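Local coordinates for protein secreted effector CSEP0064 (Blumeria graminis f. sp. hordei, PDB 6FMB) that binds host RNA as a non-catalytic RNase homologue and protects ribosomal RNA from degradation induced by ribosome-inactivating proteins, raising plant susceptibility to infection, at residues 61-65 against 66-70. Residues are numbered along the deposited sequence; the frame is centred on the assembly and turned at random.
Sequences ANWQG and GAVKY
Trp-63 reaches across the turn of the connecting loop to the backbone of Ala-67, within the RNase-like fold, where this loop leads from strand 51-56 to strand 70-75 of the four-stranded antiparallel sheet. Its NE1 donates to Ala-67 O at 3.0 Å. The bond is nearly straight at the hydrogen, 167°, and the acceptor lies close to the indole plane, yet NE1 stands above the carbonyl plane of Ala-67, 41° out of it. A water bridges the turn, donating to Gly-65 O at 2.9 Å and to Ala-67 O at 2.8 Å, so Ala-67 O accepts from both the water and Trp-63 NE1. Along the same edge of the ring, CZ2 comes within 3.4 Å of Gly-66 O. Val-68 adds an apolar contact, CG2 to Trp-63 CZ2 at 3.8 Å, with the two side chains crossing at about a right angle. A chi1 of -176° carries the indole into the bend, where one face lies against Gly-65 N, 3.3 Å above the plane and over its centre. Gly-65 and Gly-66 both turn the chain with positive phi, a conformation glycine readily adopts. Farther out, Tyr-35 meets the indole at a steep angle between planes, and Pro-55 touches the side chains of both Trp-63 and Val-68.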
loop_
_atom_site.group_PDB
_atom_site.type_symbol
_atom_site.label_atom_id
_atom_site.label_comp_id
_atom_site.label_asym_id
_atom_site.label_seq_id
_atom_site.Cartn_x
_atom_site.Cartn_y
_atom_site.Cartn_z
ATOM N N ALA A 61 -3.545 3.455 13.296
ATOM C CA ALA A 61 -2.250 4.099 13.242
ATOM C C ALA A 61 -1.744 4.033 11.815
ATOM O O ALA A 61 -2.202 3.210 11.030
ATOM C CB ALA A 61 -1.279 3.358 14.158
ATOM N N ASN A 62 -0.787 4.893 11.523
ATOM C CA ASN A 62 0.001 4.876 10.297
ATOM C C ASN A 62 1.372 4.246 10.541
ATOM O O ASN A 62 1.939 4.374 11.620
ATOM C CB ASN A 62 0.108 6.302 9.724
ATOM C CG ASN A 62 -1.254 6.899 9.414
ATOM O OD1 ASN A 62 -1.657 7.977 9.953
ATOM N ND2 ASN A 62 -2.006 6.200 8.590
ATOM N N TRP A 63 1.889 3.537 9.556
ATOM C CA TRP A 63 3.156 2.818 9.715
ATOM C C TRP A 63 4.350 3.781 9.767
ATOM O O TRP A 63 4.403 4.750 9.004
ATOM C CB TRP A 63 3.317 1.801 8.579
ATOM C CG TRP A 63 4.548 0.920 8.677
ATOM C CD1 TRP A 63 4.611 -0.344 9.188
ATOM C CD2 TRP A 63 5.866 1.220 8.203
ATOM N NE1 TRP A 63 5.878 -0.836 9.073
ATOM C CE2 TRP A 63 6.680 0.102 8.489
ATOM C CE3 TRP A 63 6.442 2.326 7.572
ATOM C CZ2 TRP A 63 8.031 0.070 8.166
ATOM C CZ3 TRP A 63 7.773 2.297 7.243
ATOM C CH2 TRP A 63 8.560 1.166 7.546
ATOM N N GLN A 64 5.320 3.479 10.628
ATOM C CA GLN A 64 6.534 4.308 10.741
ATOM C C GLN A 64 7.685 3.547 11.398
ATOM O O GLN A 64 8.327 4.026 12.340
ATOM C CB GLN A 64 6.251 5.648 11.431
ATOM C CG GLN A 64 5.392 5.568 12.670
ATOM C CD GLN A 64 4.795 6.913 13.082
ATOM O OE1 GLN A 64 4.545 7.154 14.271
ATOM N NE2 GLN A 64 4.495 7.743 12.124
ATOM N N GLY A 65 7.957 2.383 10.826
ATOM C CA GLY A 65 9.158 1.600 11.101
ATOM C C GLY A 65 8.850 0.197 11.532
ATOM O O GLY A 65 7.745 -0.126 11.934
ATOM N N GLY A 66 9.875 -0.643 11.452
ATOM C CA GLY A 66 9.785 -2.029 11.892
ATOM C C GLY A 66 9.293 -2.976 10.809
ATOM O O GLY A 66 9.395 -2.701 9.615
ATOM N N ALA A 67 8.781 -4.122 11.248
ATOM C CA ALA A 67 8.252 -5.161 10.374
ATOM C C ALA A 67 7.180 -4.614 9.421
ATOM O O ALA A 67 6.385 -3.749 9.813
ATOM C CB ALA A 67 7.640 -6.255 11.226
ATOM N N VAL A 68 7.179 -5.088 8.174
ATOM C CA VAL A 68 6.101 -4.818 7.210
ATOM C C VAL A 68 5.296 -6.112 7.039
ATOM O O VAL A 68 5.841 -7.132 6.653
ATOM C CB VAL A 68 6.675 -4.321 5.863
ATOM C CG1 VAL A 68 5.614 -4.238 4.773
ATOM C CG2 VAL A 68 7.355 -2.978 6.052
ATOM N N LYS A 69 4.025 -6.054 7.415
ATOM C CA LYS A 69 3.064 -7.166 7.310
ATOM C C LYS A 69 2.047 -6.971 6.183
ATOM O O LYS A 69 1.599 -7.955 5.585
ATOM C CB LYS A 69 2.274 -7.320 8.614
ATOM C CG LYS A 69 3.064 -7.917 9.780
ATOM C CD LYS A 69 2.271 -7.966 11.091
ATOM C CE LYS A 69 0.867 -8.541 10.905
ATOM N NZ LYS A 69 0.180 -8.962 12.165
ATOM N N TYR A 70 1.622 -5.721 5.974
ATOM C CA TYR A 70 0.714 -5.319 4.891
ATOM C C TYR A 70 1.294 -4.111 4.185
ATOM O O TYR A 70 1.987 -3.291 4.801
ATOM C CB TYR A 70 -0.689 -4.949 5.422
ATOM C CG TYR A 70 -1.236 -5.964 6.406
ATOM C CD1 TYR A 70 -1.781 -7.162 5.955
ATOM C CD2 TYR A 70 -1.169 -5.755 7.786
ATOM C CE1 TYR A 70 -2.272 -8.112 6.837
ATOM C CE2 TYR A 70 -1.660 -6.710 8.676
ATOM C CZ TYR A 70 -2.195 -7.891 8.187
ATOM O OH TYR A 70 -2.672 -8.864 9.030
HETATM O O HOH W 1 6.098 -2.524 12.311
#